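Urocanate hydratase (Paenibacillus sp. Soil724D2, PDB 7NED) probably catalyses the hydration of thiourocanate in bacterial ergothioneine breakdown, with a bound NAD+ as its cofactor. Local coordinates at residues R341-R346 with I400-H405; A345-P350 with L518-Y523; E448-G453 with A524-E529; S470-L475 with L508-N513. All coordinates share one frame; numbering follows the deposited sequence.

Of the four contacts, interaction 1 comes first: the end of helix 335-344 lies beside 400-405, closing a loop of 53 residues. The same turn, one step on, takes part in interaction 2, whose partner on helix 502-525 closes a much longer loop of 167 residues. Interaction 3 opens at 448-453, within that loop, and closes at 524-529, just past the partner segment of interaction 2, so the two cross. Interaction 4, between 470-475 and 508-513, falls within the spans of both. Interactions 2, 3 and 4 join three different loops to helix 502-525 and its C-terminal turn, while interaction 1 links the end of helix 335-344 and the start of the next loop to the loop after strand 398-400.

Interaction 1 of 4, residues R341-R346 with I400-H405; sequences RPLFAR and IGWFGH
The carbonyl oxygen of Arg346 accepts a hydrogen bond from a water 2.6 Å away, and the same water accepts from His405 N at 2.9 Å. Arg346 O and His405 N stand 3.8 Å apart, too far for a direct bond, so the water links the two backbones. Gly404, just before His405, brings the loop close: a CB placed on it would lie 3.4 Å from Arg346 O. Both side chains are engaged elsewhere: Arg346 NH1 forms salt bridges with Glu534 and Asp533, and His405 ND1 pairs with Thr516 OG1.

The apolar half of the contact belongs to Trp402. Its CG stands anti to the carbonyl carbon (chi1 -77°), which carries the indole toward the helix end. Phe344 CE1 comes within 3.7 Å of Trp402 CZ3 and sits equally near CH2. The two rings meet rim to rim: their planes are at 29°, the centroids of the Phe344 ring and the Trp402 six-membered ring are 5.9 Å apart, and neither lies over the other. Leu343 approaches at about a right angle, its CD1 4.2 Å from Trp402 CE3. With an alanine at Trp402 the indole is gone, and Phe344 CE1 and Leu343 CD1 would probably be left facing a gap.

Bound urocanate lies about 8 Å from the Trp402 side chain, which places this packing near the ligand site without touching it. Trp402 also rests on Leu340 of helix 335-344 and on Pro350, while Gly401 bonds through its backbone to Phe351 of strand 351-355, and helix 529-538 flanks Arg346 and His405.

Interaction 2 of 4, residues A345-P350 with L518-Y523; sequences ARAIGP and LGVLRY
Val520 of helix 502-525 lies against the turn that ends helix 335-344. From its CB the two methyls part: CG1, anti to the backbone N (chi1 179°), comes to 4.2 Å from Ala345 O, while CG2 lies 3.7 Å from Ala347 CB and equally close to Arg346 O. One turn on, Tyr523 CB sits 3.7 Å from Ala345 CA, and Ala345 N lies over one face of the Tyr523 ring.

Small residues are consistent with the close spacing. Ala347 and Gly519 have CA atoms 5.2 Å apart, and a CB modelled on Gly519 would be only 3.3 Å from Ala347 CB, a tight fit. Ala347 (phi 60°) is the C-prime residue of a Schellman motif that ends the helix: Ile348 N bonds to Leu343 O, and Ala347 N to Phe344 O. Beyond the contact, Leu518 and Leu521 pack on Phe82 and Gly80 of the second subunit.

Everything that meets here does so by van der Waals contact. With only apolar and backbone atoms meeting, and Ala345 O bonded outside to Ser531 OG, the buried seam probably rests on shape fit rather than on polar pairing.

Interaction 3 of 4, residues E448-G453 with A524-E529; sequences ERMKDG and ADAGYE
One direct hydrogen bond joins the segments: Lys451 N donates to Tyr528 OH at 2.9 Å, with a bent N-H...O angle of 136°. The tyrosine oxygen also has a weak bond from Arg341 NH1.

Charge and water form a second group. Asp452 OD2 and Asp525 OD2 are 4.1 Å apart, and one water donates to both, 2.6 Å from Asp452 OD2 and 2.7 Å from Asp525 OD2, which is likely to ease the repulsion between the two carboxylates. Each acid has a further partner: Asp452 OD1 takes Ser454 OG, and Asp525 OD1 forms a salt bridge with Lys77 of the second subunit.

The groups are carried by a beta turn and a helix end. Met450 to Gly453 make a type I beta turn, its ends tied by Gly453 N to Met450 O. Helix 502-525 finishes in a Schellman motif at Gly527 (phi 102°), and Tyr528 follows as the N-cap of helix 529-538.

Van der Waals contacts fill in around the turns. The Lys451 chain, with CG anti to its own N (chi1 -165°), runs along the helix end and puts CD 3.4 Å from Gly527 O. Asp452 folds its carboxylate over Ala526, with OD1 3.5 Å from Ala526 CB. Met450, bent at chi2 and chi3, swings CE to 4.1 Å from Ala526 CB and 4.2 Å from Tyr528 CE2.

Interaction 4 of 4, residues S470-L475 with L508-N513; sequences SSMADL and LETTLN
Thr511 and Thr510, neighbours on helix 502-525, meet the loop from Ser471 to Ala473 that leads from helix 459-469 into strand 475-480, where Asp474 and Leu475 form a classic beta bulge opposite Thr495.

Thr511 turns its hydroxyl toward the loop, OG1 anti to the carbonyl carbon (chi1 -73°), donates to Ser471 O at 2.8 Å, and has a weak bond to Arg507 O of its own helix. The donor stands above the carbonyl plane of Ser471, 73° out of it, and the C=O...OG1 angle is 107°, so the approach is over the face of the peptide. Ala473 N is also near Thr511 OG1, at 3.3 Å, but the angle rules out a bond. Put a valine in place of Thr511 and the hydroxyl is lost; Ser471 O would probably be left without this buried donor.

Thr510 OG1 is bonded back to Ile506 O, yet it also lies 3.0 Å from Met472 CE; CB and the methyl face Ser471 O, which is 3.5 Å from Thr510 CB. Met472, bent at chi3, slants across Thr510 so that its CE ends 3.3 Å from Thr510 CB, closer than usual for two carbons. Ser471 OG is hydrogen-bonded to Leu467 O and Asn514 ND2, an acceptor and a donor. The second subunit packs here too, its His85 on Met472 and its Lys83 on Thr510.

The methyl CG2 of Thr511 lies 4.1 Å from Ala473 CB.

Interaction 1 of 4, residues R341-R346 with I400-H405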
loop_
_atom_site.group_PDB
_atom_site.type_symbol
_atom_site.label_atom_id
_atom_site.label_comp_id
_atom_site.label_asym_id
_atom_site.label_seq_id
_atom_site.Cartn_x
_atom_site.Cartn_y
_atom_site.Cartn_z
ATOM N N ARG A 341 -4.420 15.242 18.132
ATOM C CA ARG A 341 -5.389 14.989 17.074
ATOM C C ARG A 341 -6.180 16.233 16.659
ATOM O O ARG A 341 -6.522 16.331 15.472
ATOM C CB ARG A 341 -6.328 13.852 17.487
ATOM C CG ARG A 341 -7.262 13.382 16.299
ATOM C CD ARG A 341 -7.902 12.037 16.614
ATOM N NE ARG A 341 -6.929 10.949 16.559
ATOM C CZ ARG A 341 -7.087 9.765 17.135
ATOM N NH1 ARG A 341 -8.210 9.498 17.805
ATOM N NH2 ARG A 341 -6.158 8.820 16.960
ATOM N N PRO A 342 -6.466 17.213 17.522
ATOM C CA PRO A 342 -7.133 18.419 17.011
ATOM C C PRO A 342 -6.312 19.139 15.965
ATOM O O PRO A 342 -6.892 19.774 15.079
ATOM C CB PRO A 342 -7.325 19.272 18.274
ATOM C CG PRO A 342 -7.470 18.252 19.346
ATOM C CD PRO A 342 -6.465 17.189 18.996
ATOM N N LEU A 343 -4.971 19.046 16.019
ATOM C CA LEU A 343 -4.158 19.609 14.949
ATOM C C LEU A 343 -4.266 18.762 13.679
ATOM O O LEU A 343 -4.495 19.276 12.574
ATOM C CB LEU A 343 -2.710 19.679 15.423
ATOM C CG LEU A 343 -2.468 20.592 16.650
ATOM C CD1 LEU A 343 -1.030 20.519 17.080
ATOM C CD2 LEU A 343 -2.857 22.027 16.291
ATOM N N PHE A 344 -4.067 17.453 13.812
ATOM C CA PHE A 344 -4.170 16.579 12.656
ATOM C C PHE A 344 -5.512 16.744 11.951
ATOM O O PHE A 344 -5.586 16.650 10.719
ATOM C CB PHE A 344 -3.975 15.116 13.082
ATOM C CG PHE A 344 -2.627 14.837 13.713
ATOM C CD1 PHE A 344 -1.493 15.504 13.286
ATOM C CD2 PHE A 344 -2.498 13.889 14.715
ATOM C CE1 PHE A 344 -0.247 15.227 13.848
ATOM C CE2 PHE A 344 -1.253 13.603 15.275
ATOM C CZ PHE A 344 -0.133 14.299 14.846
ATOM N N ALA A 345 -6.574 17.019 12.709
ATOM C CA ALA A 345 -7.902 17.125 12.131
ATOM C C ALA A 345 -8.022 18.307 11.179
ATOM O O ALA A 345 -8.907 18.300 10.311
ATOM C CB ALA A 345 -8.943 17.210 13.241
ATOM N N ARG A 346 -7.124 19.279 11.268
ATOM C CA ARG A 346 -7.054 20.367 10.300
ATOM C C ARG A 346 -5.845 20.237 9.404
ATOM O O ARG A 346 -5.484 21.200 8.706
ATOM C CB ARG A 346 -7.036 21.733 11.011
ATOM C CG ARG A 346 -8.247 22.023 11.875
ATOM C CD ARG A 346 -8.298 23.505 12.351
ATOM N NE ARG A 346 -9.468 23.707 13.223
ATOM C CZ ARG A 346 -10.631 24.234 12.837
ATOM N NH1 ARG A 346 -10.801 24.676 11.598
ATOM N NH2 ARG A 346 -11.629 24.340 13.709
ATOM N N ILE A 400 11.825 23.048 11.318
ATOM C CA ILE A 400 10.527 22.413 11.533
ATOM C C ILE A 400 9.507 23.507 11.805
ATOM O O ILE A 400 9.792 24.484 12.528
ATOM C CB ILE A 400 10.568 21.396 12.688
ATOM C CG1 ILE A 400 9.224 20.650 12.808
ATOM C CG2 ILE A 400 10.902 22.072 13.974
ATOM C CD1 ILE A 400 8.992 19.645 11.567
ATOM N N GLY A 401 8.311 23.371 11.218
ATOM C CA GLY A 401 7.311 24.386 11.500
ATOM C C GLY A 401 5.935 23.859 11.161
ATOM O O GLY A 401 5.630 23.632 9.989
ATOM N N TRP A 402 5.117 23.603 12.176
ATOM C CA TRP A 402 3.828 22.960 11.948
ATOM C C TRP A 402 2.873 23.960 11.328
ATOM O O TRP A 402 2.593 25.019 11.907
ATOM C CB TRP A 402 3.253 22.411 13.253
ATOM C CG TRP A 402 3.899 21.149 13.678
ATOM C CD1 TRP A 402 5.238 20.896 13.742
ATOM C CD2 TRP A 402 3.235 19.954 14.114
ATOM N NE1 TRP A 402 5.450 19.610 14.191
ATOM C CE2 TRP A 402 4.235 19.008 14.411
ATOM C CE3 TRP A 402 1.891 19.593 14.273
ATOM C CZ2 TRP A 402 3.936 17.690 14.856
ATOM C CZ3 TRP A 402 1.590 18.284 14.694
ATOM C CH2 TRP A 402 2.612 17.356 14.990
ATOM N N PHE A 403 2.360 23.605 10.153
ATOM C CA PHE A 403 1.460 24.431 9.392
ATOM C C PHE A 403 0.308 23.552 8.918
ATOM O O PHE A 403 0.478 22.344 8.701
ATOM C CB PHE A 403 2.176 25.057 8.175
ATOM C CG PHE A 403 2.968 26.301 8.501
ATOM C CD1 PHE A 403 2.320 27.481 8.797
ATOM C CD2 PHE A 403 4.355 26.305 8.438
ATOM C CE1 PHE A 403 3.021 28.662 9.061
ATOM C CE2 PHE A 403 5.062 27.492 8.701
ATOM C CZ PHE A 403 4.382 28.662 9.000
ATOM N N GLY A 404 -0.857 24.165 8.700
ATOM C CA GLY A 404 -2.001 23.447 8.188
ATOM C C GLY A 404 -2.341 23.764 6.738
ATOM O O GLY A 404 -1.518 24.255 5.950
ATOM N N HIS A 405 -3.598 23.492 6.384
ATOM C CA HIS A 405 -4.016 23.552 4.990
ATOM C C HIS A 405 -3.981 24.987 4.481
ATOM O O HIS A 405 -4.549 25.893 5.098
ATOM C CB HIS A 405 -5.427 22.976 4.843
ATOM C CG HIS A 405 -5.925 22.982 3.434
ATOM N ND1 HIS A 405 -5.498 22.070 2.492
ATOM C CD2 HIS A 405 -6.778 23.815 2.793
ATOM C CE1 HIS A 405 -6.077 22.332 1.334
ATOM N NE2 HIS A 405 -6.869 23.379 1.492
HETATM O O HOH W 1 -5.498 23.751 8.528
#

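Interaction 2 of 4, residues A345-P350 with L518-Y523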
loop_
_atom_site.group_PDB
_atom_site.type_symbol
_atom_site.label_atom_id
_atom_site.label_comp_id
_atom_site.label_asym_id
_atom_site.label_seq_id
_atom_site.Cartn_x
_atom_site.Cartn_y
_atom_site.Cartn_z
ATOM N N ALA A 345 -6.574 17.019 12.709
ATOM C CA ALA A 345 -7.902 17.125 12.131
ATOM C C ALA A 345 -8.022 18.307 11.179
ATOM O O ALA A 345 -8.907 18.300 10.311
ATOM C CB ALA A 345 -8.943 17.210 13.241
ATOM N N ARG A 346 -7.124 19.279 11.268
ATOM C CA ARG A 346 -7.054 20.367 10.300
ATOM C C ARG A 346 -5.845 20.237 9.404
ATOM O O ARG A 346 -5.484 21.200 8.706
ATOM C CB ARG A 346 -7.036 21.733 11.011
ATOM C CG ARG A 346 -8.247 22.023 11.875
ATOM C CD ARG A 346 -8.298 23.505 12.351
ATOM N NE ARG A 346 -9.468 23.707 13.223
ATOM C CZ ARG A 346 -10.631 24.234 12.837
ATOM N NH1 ARG A 346 -10.801 24.676 11.598
ATOM N NH2 ARG A 346 -11.629 24.340 13.709
ATOM N N ALA A 347 -5.194 19.074 9.432
ATOM C CA ALA A 347 -3.980 18.810 8.660
ATOM C C ALA A 347 -2.867 19.779 9.037
ATOM O O ALA A 347 -1.990 20.070 8.224
ATOM C CB ALA A 347 -4.242 18.850 7.146
ATOM N N ILE A 348 -2.896 20.296 10.266
ATOM C CA ILE A 348 -1.701 20.948 10.801
ATOM C C ILE A 348 -0.700 19.861 11.163
ATOM O O ILE A 348 -1.026 18.907 11.888
ATOM C CB ILE A 348 -2.060 21.822 12.010
ATOM C CG1 ILE A 348 -3.132 22.846 11.615
ATOM C CG2 ILE A 348 -0.789 22.542 12.545
ATOM C CD1 ILE A 348 -3.941 23.426 12.782
ATOM N N GLY A 349 0.513 19.959 10.636
ATOM C CA GLY A 349 1.431 18.862 10.817
ATOM C C GLY A 349 2.877 19.232 10.621
ATOM O O GLY A 349 3.201 20.386 10.350
ATOM N N PRO A 350 3.775 18.236 10.736
ATOM C CA PRO A 350 5.229 18.497 10.870
ATOM C C PRO A 350 5.937 18.861 9.573
ATOM O O PRO A 350 6.882 18.203 9.130
ATOM C CB PRO A 350 5.742 17.184 11.480
ATOM C CG PRO A 350 4.703 16.138 11.085
ATOM C CD PRO A 350 3.416 16.884 11.203
ATOM N N LEU A 518 -6.284 16.280 1.459
ATOM C CA LEU A 518 -6.755 14.926 1.738
ATOM C C LEU A 518 -6.690 14.641 3.223
ATOM O O LEU A 518 -7.536 13.901 3.757
ATOM C CB LEU A 518 -5.914 13.904 0.956
ATOM C CG LEU A 518 -6.326 12.427 1.121
ATOM C CD1 LEU A 518 -7.721 12.178 0.559
ATOM C CD2 LEU A 518 -5.263 11.512 0.468
ATOM N N GLY A 519 -5.667 15.200 3.892
ATOM C CA GLY A 519 -5.578 15.094 5.339
ATOM C C GLY A 519 -6.819 15.595 6.052
ATOM O O GLY A 519 -7.362 14.913 6.931
ATOM N N VAL A 520 -7.291 16.794 5.685
ATOM C CA VAL A 520 -8.532 17.295 6.293
ATOM C C VAL A 520 -9.685 16.347 6.003
ATOM O O VAL A 520 -10.484 16.027 6.884
ATOM C CB VAL A 520 -8.869 18.708 5.798
ATOM C CG1 VAL A 520 -10.196 19.153 6.450
ATOM C CG2 VAL A 520 -7.727 19.655 6.157
ATOM N N LEU A 521 -9.805 15.904 4.756
ATOM C CA LEU A 521 -10.958 15.066 4.437
ATOM C C LEU A 521 -10.895 13.731 5.150
ATOM O O LEU A 521 -11.944 13.156 5.461
ATOM C CB LEU A 521 -11.096 14.838 2.930
ATOM C CG LEU A 521 -11.428 16.043 2.063
ATOM C CD1 LEU A 521 -11.924 15.612 0.702
ATOM C CD2 LEU A 521 -12.529 16.863 2.769
ATOM N N ARG A 522 -9.688 13.208 5.420
ATOM C CA ARG A 522 -9.614 11.933 6.136
ATOM C C ARG A 522 -10.233 12.050 7.526
ATOM O O ARG A 522 -10.939 11.140 7.976
ATOM C CB ARG A 522 -8.153 11.463 6.230
ATOM C CG ARG A 522 -7.992 10.068 6.750
ATOM C CD ARG A 522 -7.790 10.040 8.283
ATOM N NE ARG A 522 -7.783 8.658 8.712
ATOM C CZ ARG A 522 -8.883 7.956 8.953
ATOM N NH1 ARG A 522 -10.083 8.526 8.822
ATOM N NH2 ARG A 522 -8.788 6.678 9.319
ATOM N N TYR A 523 -9.943 13.145 8.240
ATOM C CA TYR A 523 -10.539 13.361 9.551
ATOM C C TYR A 523 -11.988 13.818 9.424
ATOM O O TYR A 523 -12.821 13.446 10.254
ATOM C CB TYR A 523 -9.682 14.356 10.382
ATOM C CG TYR A 523 -8.477 13.605 10.869
ATOM C CD1 TYR A 523 -8.525 12.911 12.064
ATOM C CD2 TYR A 523 -7.355 13.434 10.044
ATOM C CE1 TYR A 523 -7.464 12.111 12.478
ATOM C CE2 TYR A 523 -6.286 12.629 10.450
ATOM C CZ TYR A 523 -6.356 11.967 11.661
ATOM O OH TYR A 523 -5.313 11.178 12.104
#

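Interaction 3 of 4, residues E448-G453 with A524-E529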
loop_
_atom_site.group_PDB
_atom_site.type_symbol
_atom_site.label_atom_id
_atom_site.label_comp_id
_atom_site.label_asym_id
_atom_site.label_seq_id
_atom_site.Cartn_x
_atom_site.Cartn_y
_atom_site.Cartn_z
ATOM N N GLU A 448 -5.120 5.555 16.661
ATOM C CA GLU A 448 -5.695 4.841 17.783
ATOM C C GLU A 448 -7.014 5.493 18.188
ATOM O O GLU A 448 -7.080 6.707 18.400
ATOM C CB GLU A 448 -4.718 4.855 18.957
ATOM C CG GLU A 448 -5.236 4.064 20.135
ATOM C CD GLU A 448 -4.167 3.863 21.181
ATOM O OE1 GLU A 448 -2.987 3.613 20.812
ATOM O OE2 GLU A 448 -4.493 3.972 22.377
ATOM N N ARG A 449 -8.073 4.689 18.267
ATOM C CA ARG A 449 -9.381 5.139 18.755
ATOM C C ARG A 449 -9.912 6.304 17.917
ATOM O O ARG A 449 -10.265 7.380 18.420
ATOM C CB ARG A 449 -9.310 5.476 20.247
ATOM C CG ARG A 449 -9.053 4.202 21.071
ATOM C CD ARG A 449 -9.048 4.381 22.577
ATOM N NE ARG A 449 -9.982 5.416 22.940
ATOM C CZ ARG A 449 -9.692 6.415 23.753
ATOM N NH1 ARG A 449 -8.481 6.503 24.283
ATOM N NH2 ARG A 449 -10.619 7.318 24.029
ATOM N N MET A 450 -9.975 6.080 16.607
ATOM C CA MET A 450 -10.612 7.063 15.757
ATOM C C MET A 450 -12.093 7.113 16.098
ATOM O O MET A 450 -12.695 6.094 16.458
ATOM C CB MET A 450 -10.456 6.701 14.264
ATOM C CG MET A 450 -9.015 6.662 13.853
ATOM S SD MET A 450 -8.318 8.328 13.779
ATOM C CE MET A 450 -9.085 8.935 12.283
ATOM N N LYS A 451 -12.687 8.292 15.902
ATOM C CA LYS A 451 -14.095 8.509 16.238
ATOM C C LYS A 451 -15.005 7.476 15.566
ATOM O O LYS A 451 -15.973 6.982 16.171
ATOM C CB LYS A 451 -14.513 9.930 15.832
ATOM C CG LYS A 451 -15.828 10.391 16.440
ATOM C CD LYS A 451 -16.323 11.667 15.761
ATOM C CE LYS A 451 -17.415 12.403 16.543
ATOM N NZ LYS A 451 -16.878 13.562 17.377
ATOM N N ASP A 452 -14.711 7.124 14.321
ATOM C CA ASP A 452 -15.557 6.178 13.587
ATOM C C ASP A 452 -15.044 4.754 13.624
ATOM O O ASP A 452 -15.624 3.890 12.971
ATOM C CB ASP A 452 -15.708 6.617 12.133
ATOM C CG ASP A 452 -14.399 6.583 11.397
ATOM O OD1 ASP A 452 -13.331 6.480 12.064
ATOM O OD2 ASP A 452 -14.417 6.654 10.159
ATOM N N GLY A 453 -13.982 4.479 14.377
ATOM C CA GLY A 453 -13.468 3.132 14.454
ATOM C C GLY A 453 -12.609 2.723 13.286
ATOM O O GLY A 453 -12.376 1.527 13.094
ATOM N N ALA A 524 -12.319 14.579 8.385
ATOM C CA ALA A 524 -13.727 14.915 8.170
ATOM C C ALA A 524 -14.560 13.656 7.976
ATOM O O ALA A 524 -15.632 13.510 8.577
ATOM C CB ALA A 524 -13.875 15.840 6.963
ATOM N N ASP A 525 -14.052 12.709 7.168
ATOM C CA ASP A 525 -14.750 11.454 6.948
ATOM C C ASP A 525 -14.976 10.712 8.247
ATOM O O ASP A 525 -15.987 10.023 8.399
ATOM C CB ASP A 525 -13.959 10.561 6.001
ATOM C CG ASP A 525 -14.686 9.273 5.703
ATOM O OD1 ASP A 525 -15.597 9.330 4.841
ATOM O OD2 ASP A 525 -14.377 8.229 6.344
ATOM N N ALA A 526 -14.033 10.800 9.183
ATOM C CA ALA A 526 -14.232 10.070 10.426
ATOM C C ALA A 526 -15.171 10.792 11.383
ATOM O O ALA A 526 -15.443 10.268 12.468
ATOM C CB ALA A 526 -12.898 9.806 11.125
ATOM N N GLY A 527 -15.634 11.981 11.033
ATOM C CA GLY A 527 -16.644 12.663 11.826
ATOM C C GLY A 527 -16.116 13.772 12.702
ATOM O O GLY A 527 -16.849 14.233 13.584
ATOM N N TYR A 528 -14.866 14.205 12.507
ATOM C CA TYR A 528 -14.287 15.226 13.391
ATOM C C TYR A 528 -14.797 16.596 12.994
ATOM O O TYR A 528 -14.736 16.983 11.825
ATOM C CB TYR A 528 -12.757 15.191 13.362
ATOM C CG TYR A 528 -12.258 14.012 14.142
ATOM C CD1 TYR A 528 -12.101 14.086 15.521
ATOM C CD2 TYR A 528 -12.003 12.803 13.509
ATOM C CE1 TYR A 528 -11.705 12.991 16.246
ATOM C CE2 TYR A 528 -11.593 11.704 14.220
ATOM C CZ TYR A 528 -11.452 11.790 15.585
ATOM O OH TYR A 528 -11.039 10.696 16.292
ATOM N N GLU A 529 -15.328 17.318 13.974
ATOM C CA GLU A 529 -15.950 18.605 13.698
ATOM C C GLU A 529 -14.925 19.673 13.315
ATOM O O GLU A 529 -15.238 20.578 12.528
ATOM C CB GLU A 529 -16.771 18.995 14.925
ATOM C CG GLU A 529 -17.758 20.072 14.693
ATOM C CD GLU A 529 -18.538 19.881 13.424
ATOM O OE1 GLU A 529 -18.897 20.932 12.869
ATOM O OE2 GLU A 529 -18.805 18.724 13.011
HETATM O O HOH W 2 -16.322 6.952 8.411
HETATM O O HOH W 3 -12.695 7.274 8.279
#

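Interaction 4 of 4, residues S470-L475 with L508-N513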
loop_
_atom_site.group_PDB
_atom_site.type_symbol
_atom_site.label_atom_id
_atom_site.label_comp_id
_atom_site.label_asym_id
_atom_site.label_seq_id
_atom_site.Cartn_x
_atom_site.Cartn_y
_atom_site.Cartn_z
ATOM N N SER A 470 0.158 12.202 -8.507
ATOM C CA SER A 470 -0.668 12.893 -9.482
ATOM C C SER A 470 -0.560 14.401 -9.357
ATOM O O SER A 470 -1.100 15.120 -10.200
ATOM C CB SER A 470 -2.133 12.464 -9.307
ATOM O OG SER A 470 -2.249 11.051 -9.343
ATOM N N SER A 471 0.090 14.899 -8.310
ATOM C CA SER A 471 0.109 16.330 -8.028
ATOM C C SER A 471 1.458 16.974 -8.325
ATOM O O SER A 471 1.684 18.129 -7.909
ATOM C CB SER A 471 -0.249 16.579 -6.555
ATOM O OG SER A 471 -1.588 16.185 -6.269
ATOM N N MET A 472 2.381 16.247 -8.943
ATOM C CA MET A 472 3.645 16.791 -9.452
ATOM C C MET A 472 4.739 16.886 -8.389
ATOM O O MET A 472 5.642 17.724 -8.499
ATOM C CB MET A 472 3.373 18.169 -10.040
ATOM C CG MET A 472 2.362 18.036 -11.188
ATOM S SD MET A 472 1.937 19.594 -11.976
ATOM C CE MET A 472 1.011 20.360 -10.698
ATOM N N ALA A 473 4.662 16.082 -7.331
ATOM C CA ALA A 473 5.689 16.071 -6.305
ATOM C C ALA A 473 7.011 15.551 -6.891
ATOM O O ALA A 473 7.065 14.974 -7.991
ATOM C CB ALA A 473 5.226 15.199 -5.129
ATOM N N ASP A 474 8.104 15.779 -6.153
ATOM C CA ASP A 474 9.416 15.354 -6.642
ATOM C C ASP A 474 9.767 13.969 -6.162
ATOM O O ASP A 474 10.410 13.202 -6.884
ATOM C CB ASP A 474 10.507 16.348 -6.166
ATOM C CG ASP A 474 10.419 17.678 -6.912
ATOM O OD1 ASP A 474 9.858 18.633 -6.329
ATOM O OD2 ASP A 474 10.815 17.738 -8.104
ATOM N N LEU A 475 9.352 13.619 -4.953
ATOM C CA LEU A 475 9.579 12.275 -4.436
ATOM C C LEU A 475 8.361 11.839 -3.638
ATOM O O LEU A 475 7.862 12.597 -2.802
ATOM C CB LEU A 475 10.838 12.231 -3.543
ATOM C CG LEU A 475 11.265 10.883 -2.933
ATOM C CD1 LEU A 475 12.787 10.817 -2.685
ATOM C CD2 LEU A 475 10.522 10.570 -1.643
ATOM N N LEU A 508 4.385 22.926 -6.460
ATOM C CA LEU A 508 4.311 23.145 -5.019
ATOM C C LEU A 508 2.879 23.403 -4.589
ATOM O O LEU A 508 2.414 22.874 -3.576
ATOM C CB LEU A 508 5.188 24.330 -4.626
ATOM C CG LEU A 508 6.680 24.149 -4.838
ATOM C CD1 LEU A 508 7.321 25.525 -4.692
ATOM C CD2 LEU A 508 7.182 23.226 -3.744
ATOM N N GLU A 509 2.189 24.278 -5.317
ATOM C CA GLU A 509 0.798 24.577 -5.014
ATOM C C GLU A 509 -0.060 23.326 -5.086
ATOM O O GLU A 509 -0.885 23.077 -4.196
ATOM C CB GLU A 509 0.284 25.620 -6.006
ATOM C CG GLU A 509 -1.038 26.264 -5.644
ATOM C CD GLU A 509 -1.456 27.249 -6.728
ATOM O OE1 GLU A 509 -1.824 26.803 -7.824
ATOM O OE2 GLU A 509 -1.349 28.457 -6.528
ATOM N N THR A 510 0.091 22.559 -6.183
ATOM C CA THR A 510 -0.793 21.417 -6.436
ATOM C C THR A 510 -0.575 20.350 -5.390
ATOM O O THR A 510 -1.535 19.877 -4.772
ATOM C CB THR A 510 -0.575 20.855 -7.842
ATOM O OG1 THR A 510 -0.695 21.930 -8.805
ATOM C CG2 THR A 510 -1.586 19.699 -8.172
ATOM N N THR A 511 0.696 19.996 -5.141
ATOM C CA THR A 511 1.008 18.968 -4.156
ATOM C C THR A 511 0.610 19.384 -2.749
ATOM O O THR A 511 0.003 18.598 -2.012
ATOM C CB THR A 511 2.499 18.624 -4.186
ATOM O OG1 THR A 511 2.770 17.873 -5.371
ATOM C CG2 THR A 511 2.849 17.761 -3.004
ATOM N N LEU A 512 0.982 20.598 -2.331
ATOM C CA LEU A 512 0.738 20.962 -0.941
ATOM C C LEU A 512 -0.767 21.116 -0.665
ATOM O O LEU A 512 -1.259 20.680 0.382
ATOM C CB LEU A 512 1.533 22.239 -0.586
ATOM C CG LEU A 512 3.061 21.966 -0.535
ATOM C CD1 LEU A 512 3.912 23.262 -0.426
ATOM C CD2 LEU A 512 3.438 20.984 0.605
ATOM N N ASN A 513 -1.525 21.725 -1.583
ATOM C CA ASN A 513 -2.973 21.798 -1.349
ATOM C C ASN A 513 -3.593 20.399 -1.236
ATOM O O ASN A 513 -4.531 20.192 -0.464
ATOM C CB ASN A 513 -3.673 22.554 -2.467
ATOM C CG ASN A 513 -3.458 24.043 -2.407
ATOM O OD1 ASN A 513 -3.115 24.621 -1.361
ATOM N ND2 ASN A 513 -3.731 24.694 -3.534
#